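Local coordinates for class II aldolase/adducin domain protein (Pseudomonas syringae pv. phaseolicola 1448A, PDB 3OCR) that belongs to the class II aldolase/adducin family and is probably a lyase whose substrate is not established, at residues V125-T130 and M185-H190. Residues are numbered along the deposited sequence; the frame is centred on the assembly and turned at random.
Sequences VLHTHT and MILRNH
H127 and L187 face each other from two parallel strands, 9.4 Å apart between their CA atoms because strand 191-196 runs between them, while beyond the strand ends the CA atoms of H129 and H190 approach to 7.0 Å. Side chains make nearly all of the contact, and most of it is imidazole. H127 extends toward the second segment with CG anti to the backbone N (chi1 169°), which brings its ring edge to the face of H190 in an offset edge-to-face pair, with planes at 76°. L187 packs its CD1 against the same imidazole, 3.3 Å from H127 CE1, and the same methyl lies over one face of the H190 ring, near the rim. H129 meets H190 rim to rim; its NE2 comes 3.1 Å from H190 NE2, and its CD2 sits 3.2 Å from H190 O. The three NE2 atoms thus converge, that of H127 lying 2.9 Å from H129 NE2 and 3.4 Å from H190 NE2. An HxH pair at a strand end, joined by a third histidine from a later loop, is the zinc-binding pattern of the class II aldolase/adducin (AraD-like) family, as in fuculose-1-phosphate aldolase, and this cluster is consistent with a similar metal site. Second-shell bonds fix two of the rings: H127 ND1 is hydrogen-bonded to L192 O and H129 ND1 to D52 OD2. Q148 of the second subunit packs on both H129 and H190.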
loop_
_atom_site.group_PDB
_atom_site.type_symbol
_atom_site.label_atom_id
_atom_site.label_comp_id
_atom_site.label_asym_id
_atom_site.label_seq_id
_atom_site.Cartn_x
_atom_site.Cartn_y
_atom_site.Cartn_z
ATOM N N VAL A 125 -4.055 -26.560 9.441
ATOM C CA VAL A 125 -2.716 -25.977 9.597
ATOM C C VAL A 125 -2.471 -25.021 8.431
ATOM O O VAL A 125 -2.511 -25.429 7.259
ATOM C CB VAL A 125 -1.599 -27.051 9.671
ATOM C CG1 VAL A 125 -0.189 -26.389 9.806
ATOM C CG2 VAL A 125 -1.856 -28.030 10.846
ATOM N N LEU A 126 -2.236 -23.760 8.765
ATOM C CA LEU A 126 -2.008 -22.702 7.788
ATOM C C LEU A 126 -0.599 -22.185 7.829
ATOM O O LEU A 126 -0.057 -21.892 8.899
ATOM C CB LEU A 126 -2.950 -21.542 8.075
ATOM C CG LEU A 126 -4.436 -21.879 8.305
ATOM C CD1 LEU A 126 -5.233 -20.621 8.628
ATOM C CD2 LEU A 126 -5.061 -22.631 7.144
ATOM N N HIS A 127 0.002 -22.004 6.663
ATOM C CA HIS A 127 1.320 -21.417 6.652
ATOM C C HIS A 127 1.370 -20.280 5.639
ATOM O O HIS A 127 0.919 -20.457 4.514
ATOM C CB HIS A 127 2.371 -22.489 6.333
ATOM C CG HIS A 127 3.716 -21.918 6.045
ATOM N ND1 HIS A 127 4.374 -21.088 6.930
ATOM C CD2 HIS A 127 4.510 -22.016 4.953
ATOM C CE1 HIS A 127 5.528 -20.721 6.404
ATOM N NE2 HIS A 127 5.636 -21.272 5.207
ATOM N N THR A 128 1.877 -19.110 6.028
ATOM C CA THR A 128 1.952 -17.978 5.064
ATOM C C THR A 128 3.329 -17.339 4.969
ATOM O O THR A 128 4.166 -17.449 5.901
ATOM C CB THR A 128 0.916 -16.833 5.344
ATOM O OG1 THR A 128 1.132 -16.319 6.648
ATOM C CG2 THR A 128 -0.556 -17.305 5.235
ATOM N N HIS A 129 3.547 -16.670 3.825
ATOM C CA HIS A 129 4.760 -15.906 3.562
ATOM C C HIS A 129 4.390 -14.486 3.188
ATOM O O HIS A 129 4.527 -14.101 2.028
ATOM C CB HIS A 129 5.518 -16.471 2.366
ATOM C CG HIS A 129 6.201 -17.777 2.609
ATOM N ND1 HIS A 129 6.736 -18.518 1.576
ATOM C CD2 HIS A 129 6.460 -18.467 3.745
ATOM C CE1 HIS A 129 7.280 -19.619 2.063
ATOM N NE2 HIS A 129 7.124 -19.613 3.376
ATOM N N THR A 130 3.913 -13.699 4.136
ATOM C CA THR A 130 3.513 -12.329 3.857
ATOM C C THR A 130 4.666 -11.405 4.155
ATOM O O THR A 130 5.550 -11.758 4.937
ATOM C CB THR A 130 2.321 -11.888 4.775
ATOM O OG1 THR A 130 2.735 -11.920 6.162
ATOM C CG2 THR A 130 1.109 -12.781 4.543
HETATM N N MSE A 185 2.828 -20.377 15.619
HETATM C CA MSE A 185 4.283 -20.435 15.556
HETATM C C MSE A 185 4.846 -19.396 14.587
HETATM O O MSE A 185 4.320 -19.151 13.477
HETATM C CB MSE A 185 4.788 -21.827 15.176
HETATM C CG MSE A 185 6.341 -22.031 15.435
HETATM SE SE MSE A 185 6.856 -23.907 15.716
HETATM C CE MSE A 185 5.636 -24.521 14.302
ATOM N N ILE A 186 5.931 -18.783 15.013
ATOM C CA ILE A 186 6.651 -17.939 14.104
ATOM C C ILE A 186 7.858 -18.743 13.633
ATOM O O ILE A 186 8.734 -19.164 14.426
ATOM C CB ILE A 186 6.988 -16.546 14.745
ATOM C CG1 ILE A 186 5.694 -15.742 14.914
ATOM C CG2 ILE A 186 8.002 -15.770 13.896
ATOM C CD1 ILE A 186 5.864 -14.366 15.656
ATOM N N LEU A 187 7.889 -18.988 12.334
ATOM C CA LEU A 187 9.013 -19.692 11.726
ATOM C C LEU A 187 10.038 -18.613 11.388
ATOM O O LEU A 187 9.867 -17.858 10.445
ATOM C CB LEU A 187 8.538 -20.449 10.467
ATOM C CG LEU A 187 7.375 -21.419 10.681
ATOM C CD1 LEU A 187 6.693 -21.748 9.356
ATOM C CD2 LEU A 187 7.815 -22.708 11.406
ATOM N N ARG A 188 11.079 -18.495 12.221
ATOM C CA ARG A 188 12.018 -17.411 12.078
ATOM C C ARG A 188 12.624 -17.385 10.672
ATOM O O ARG A 188 12.950 -18.441 10.096
ATOM C CB ARG A 188 13.161 -17.499 13.134
ATOM C CG ARG A 188 12.744 -17.339 14.590
ATOM C CD ARG A 188 14.016 -17.172 15.418
ATOM N NE ARG A 188 13.807 -17.350 16.849
ATOM C CZ ARG A 188 13.483 -16.382 17.698
ATOM N NH1 ARG A 188 13.303 -15.130 17.277
ATOM N NH2 ARG A 188 13.337 -16.673 18.989
ATOM N N ASN A 189 12.769 -16.164 10.154
ATOM C CA ASN A 189 13.254 -15.851 8.815
ATOM C C ASN A 189 12.447 -16.560 7.744
ATOM O O ASN A 189 12.969 -16.872 6.686
ATOM C CB ASN A 189 14.720 -16.240 8.662
ATOM C CG ASN A 189 15.591 -15.609 9.733
ATOM O OD1 ASN A 189 15.964 -16.287 10.676
ATOM N ND2 ASN A 189 15.885 -14.299 9.610
ATOM N N HIS A 190 11.202 -16.882 8.023
ATOM C CA HIS A 190 10.545 -17.780 7.091
ATOM C C HIS A 190 9.104 -17.380 6.894
ATOM O O HIS A 190 8.685 -17.207 5.747
ATOM C CB HIS A 190 10.747 -19.253 7.546
ATOM C CG HIS A 190 10.107 -20.277 6.651
ATOM N ND1 HIS A 190 10.128 -21.626 6.933
ATOM C CD2 HIS A 190 9.412 -20.148 5.493
ATOM C CE1 HIS A 190 9.492 -22.284 5.977
ATOM N NE2 HIS A 190 9.037 -21.407 5.098
#